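Local coordinates for protein transglutaminase elicitor (Phytophthora sojae, PDB 3TW5) that probably forms isopeptide cross-links between glutamine and lysine side chains of proteins, as a transglutaminase that plants can recognise as a pathogen-associated elicitor, at residues D98-S110 / T116-S128. The protein carries 1 engineered substitution. Residues are numbered along the deposited sequence; the frame is centred on the assembly and turned at random.
Sequences DDCSTLTDGSSCS and TSGYCIPTWFGIS. Engineered in segment 116-128: S128 (natural residue Cys).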
# COMPACT_ATOMS: atom_id res chain seq x y z
N ASP A 98 20.54 -22.11 8.98
CA ASP A 98 21.29 -22.21 10.23
C ASP A 98 22.32 -21.09 10.35
O ASP A 98 22.60 -20.61 11.45
CB ASP A 98 22.01 -23.56 10.33
CG ASP A 98 21.09 -24.74 10.05
OD1 ASP A 98 21.33 -25.45 9.05
OD2 ASP A 98 20.14 -24.96 10.83
N ASP A 99 22.87 -20.70 9.20
CA ASP A 99 23.91 -19.68 9.12
C ASP A 99 23.45 -18.29 9.58
O ASP A 99 24.25 -17.51 10.09
CB ASP A 99 24.46 -19.60 7.69
CG ASP A 99 25.12 -20.90 7.24
OD1 ASP A 99 26.18 -21.27 7.80
OD2 ASP A 99 24.59 -21.55 6.32
N CYS A 100 22.17 -17.99 9.40
CA CYS A 100 21.63 -16.66 9.69
C CYS A 100 21.08 -16.52 11.12
O CYS A 100 20.50 -15.48 11.47
CB CYS A 100 20.55 -16.27 8.67
SG CYS A 100 20.96 -16.57 6.92
N SER A 101 21.29 -17.54 11.96
CA SER A 101 20.74 -17.57 13.32
C SER A 101 21.35 -16.53 14.27
O SER A 101 20.76 -16.22 15.31
CB SER A 101 20.83 -18.98 13.92
OG SER A 101 22.16 -19.32 14.27
N THR A 102 22.51 -15.99 13.90
CA THR A 102 23.20 -14.96 14.70
C THR A 102 22.45 -13.63 14.67
O THR A 102 22.44 -12.90 15.67
CB THR A 102 24.64 -14.72 14.19
OG1 THR A 102 25.22 -15.95 13.74
CG2 THR A 102 25.52 -14.12 15.30
N LEU A 103 21.83 -13.32 13.53
CA LEU A 103 21.18 -12.02 13.31
C LEU A 103 19.81 -11.91 13.98
O LEU A 103 19.15 -12.92 14.24
CB LEU A 103 21.05 -11.74 11.80
CG LEU A 103 22.19 -11.08 11.00
CD1 LEU A 103 22.57 -9.70 11.55
CD2 LEU A 103 23.43 -11.98 10.89
N THR A 104 19.40 -10.68 14.26
CA THR A 104 18.09 -10.39 14.86
C THR A 104 17.32 -9.34 14.06
O THR A 104 17.03 -8.24 14.56
CB THR A 104 18.24 -9.94 16.34
OG1 THR A 104 19.34 -9.03 16.46
CG2 THR A 104 18.47 -11.14 17.25
N ASP A 105 17.01 -9.68 12.81
CA ASP A 105 16.28 -8.80 11.90
C ASP A 105 15.21 -9.56 11.11
O ASP A 105 14.45 -8.97 10.34
CB ASP A 105 17.24 -8.09 10.94
CG ASP A 105 18.23 -9.04 10.27
OD1 ASP A 105 18.05 -10.27 10.36
OD2 ASP A 105 19.19 -8.55 9.65
N GLY A 106 15.17 -10.88 11.31
CA GLY A 106 14.20 -11.75 10.64
C GLY A 106 14.72 -12.27 9.32
O GLY A 106 13.93 -12.51 8.40
N SER A 107 16.03 -12.44 9.22
CA SER A 107 16.68 -12.91 8.00
C SER A 107 16.37 -14.36 7.71
O SER A 107 16.02 -15.13 8.60
CB SER A 107 18.20 -12.72 8.09
OG SER A 107 18.55 -11.36 7.99
N SER A 108 16.50 -14.73 6.44
CA SER A 108 16.36 -16.11 5.99
C SER A 108 17.35 -16.32 4.86
O SER A 108 17.51 -15.44 4.00
CB SER A 108 14.93 -16.38 5.52
OG SER A 108 14.78 -17.71 5.06
N CYS A 109 18.04 -17.46 4.85
CA CYS A 109 19.03 -17.72 3.82
C CYS A 109 18.37 -17.80 2.45
O CYS A 109 17.49 -18.63 2.22
CB CYS A 109 19.85 -18.97 4.09
SG CYS A 109 21.28 -19.12 2.99
N SER A 110 18.81 -16.91 1.56
CA SER A 110 18.19 -16.73 0.26
C SER A 110 19.15 -17.12 -0.86
O SER A 110 20.17 -16.47 -1.07
CB SER A 110 17.75 -15.28 0.08
OG SER A 110 17.04 -14.82 1.22
N THR A 116 24.11 -22.20 -5.48
CA THR A 116 24.33 -23.14 -4.38
C THR A 116 24.47 -22.45 -3.02
O THR A 116 24.27 -23.08 -1.97
CB THR A 116 25.54 -24.08 -4.68
OG1 THR A 116 25.78 -24.93 -3.55
CG2 THR A 116 26.81 -23.28 -4.99
N SER A 117 24.80 -21.16 -3.03
CA SER A 117 24.87 -20.35 -1.81
C SER A 117 24.33 -18.94 -2.05
O SER A 117 24.34 -18.44 -3.18
CB SER A 117 26.31 -20.29 -1.27
OG SER A 117 27.17 -19.66 -2.20
N GLY A 118 23.86 -18.30 -0.98
CA GLY A 118 23.28 -16.97 -1.07
C GLY A 118 23.59 -16.07 0.10
O GLY A 118 24.68 -16.14 0.68
N TYR A 119 22.63 -15.21 0.46
CA TYR A 119 22.82 -14.22 1.51
C TYR A 119 21.64 -14.21 2.48
O TYR A 119 20.54 -14.63 2.12
CB TYR A 119 23.00 -12.82 0.90
CG TYR A 119 23.99 -12.76 -0.25
CD1 TYR A 119 25.36 -12.66 -0.01
CD2 TYR A 119 23.55 -12.81 -1.57
CE1 TYR A 119 26.27 -12.61 -1.06
CE2 TYR A 119 24.45 -12.77 -2.63
CZ TYR A 119 25.81 -12.67 -2.36
OH TYR A 119 26.70 -12.62 -3.41
N CYS A 120 21.89 -13.73 3.70
CA CYS A 120 20.85 -13.62 4.72
C CYS A 120 20.05 -12.32 4.55
O CYS A 120 20.50 -11.24 4.95
CB CYS A 120 21.45 -13.69 6.13
SG CYS A 120 22.39 -15.20 6.47
N ILE A 121 18.86 -12.45 3.97
CA ILE A 121 18.00 -11.30 3.67
C ILE A 121 16.73 -11.33 4.53
O ILE A 121 16.09 -12.38 4.65
CB ILE A 121 17.62 -11.28 2.16
CG1 ILE A 121 18.89 -11.25 1.29
CG2 ILE A 121 16.72 -10.09 1.83
CD1 ILE A 121 18.67 -11.63 -0.16
N PRO A 122 16.37 -10.19 5.15
CA PRO A 122 15.09 -10.05 5.85
C PRO A 122 13.91 -10.33 4.91
O PRO A 122 13.91 -9.89 3.76
CB PRO A 122 15.08 -8.59 6.29
CG PRO A 122 16.51 -8.24 6.44
CD PRO A 122 17.22 -9.00 5.36
N THR A 123 12.93 -11.07 5.41
CA THR A 123 11.82 -11.56 4.58
C THR A 123 10.76 -10.51 4.26
O THR A 123 9.90 -10.74 3.40
CB THR A 123 11.14 -12.80 5.21
OG1 THR A 123 10.87 -12.55 6.60
CG2 THR A 123 12.04 -14.02 5.09
N TRP A 124 10.82 -9.37 4.93
CA TRP A 124 9.85 -8.30 4.70
C TRP A 124 10.24 -7.35 3.57
O TRP A 124 9.39 -6.64 3.03
CB TRP A 124 9.55 -7.54 6.00
CG TRP A 124 10.68 -6.69 6.50
CD1 TRP A 124 11.71 -7.08 7.32
CD2 TRP A 124 10.89 -5.30 6.24
NE1 TRP A 124 12.54 -6.02 7.57
CE2 TRP A 124 12.06 -4.91 6.92
CE3 TRP A 124 10.20 -4.34 5.48
CZ2 TRP A 124 12.57 -3.60 6.87
CZ3 TRP A 124 10.70 -3.03 5.43
CH2 TRP A 124 11.87 -2.68 6.13
N PHE A 125 11.53 -7.34 3.23
CA PHE A 125 12.06 -6.57 2.10
C PHE A 125 11.29 -6.92 0.83
O PHE A 125 11.16 -8.09 0.48
CB PHE A 125 13.54 -6.90 1.88
CG PHE A 125 14.49 -6.19 2.82
CD1 PHE A 125 15.84 -6.10 2.50
CD2 PHE A 125 14.04 -5.61 4.01
CE1 PHE A 125 16.73 -5.45 3.36
CE2 PHE A 125 14.93 -4.95 4.86
CZ PHE A 125 16.27 -4.87 4.54
N GLY A 126 10.76 -5.90 0.16
CA GLY A 126 9.98 -6.11 -1.06
C GLY A 126 9.57 -4.84 -1.76
O GLY A 126 10.18 -3.78 -1.58
N ILE A 127 8.52 -4.94 -2.58
CA ILE A 127 8.04 -3.82 -3.37
C ILE A 127 6.55 -3.52 -3.13
O ILE A 127 5.79 -3.27 -4.07
CB ILE A 127 8.32 -4.02 -4.89
CG1 ILE A 127 7.78 -5.36 -5.39
CG2 ILE A 127 9.82 -3.91 -5.17
CD1 ILE A 127 7.57 -5.43 -6.88
N SER A 128 6.15 -3.54 -1.86
CA SER A 128 4.78 -3.21 -1.47
C SER A 128 4.44 -1.76 -1.81
O SER A 128 3.30 -1.44 -2.13
CB SER A 128 4.57 -3.45 0.03
OG SER A 128 5.33 -2.54 0.81
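With SG anti to the carbonyl carbon in both C100 (chi1 -46°) and C120 (chi1 -58°), the two sulfurs meet in a disulfide, SG to SG 2.0 Å, whose own torsion is -82°. It ties the chain ahead of strand 107-110 to the second strand of an antiparallel beta hairpin, a small case of how disulfides reinforce a short three-stranded sheet. Strand 118-122 is the middle of three, pairing on its other edge with strand 93-94, and a second disulfide, C109 to C94, links the two outer strands across it.

Four backbone hydrogen bonds join the strands, and a weak fifth, T123 N to G106 O, follows at the end: S108 and I121 exchange one pair, S108 N to I121 O at 3.0 Å, and S110 and Y119 the other, S110 N to Y119 O at 2.9 Å. Between them C109 faces C120 as a non-hydrogen-bonded pair. On the face shared by S108, S110, Y119 and I121, the methyl CD1 of I121 packs against S110 CB at 3.8 Å, while the hydroxyl of S108 is hydrogen-bonded to D97 OD1.

At the end of the strand pair, where S107 faces P122, P122 CD lies 3.8 Å from S107 OG. That hydroxyl is hydrogen-bonded to D105 OD1, which it meets from above the carboxylate plane. S108 O is gripped twice, by I121 N and by S110 OG at 2.9 Å, the two donors arriving from opposite faces of its carbonyl plane.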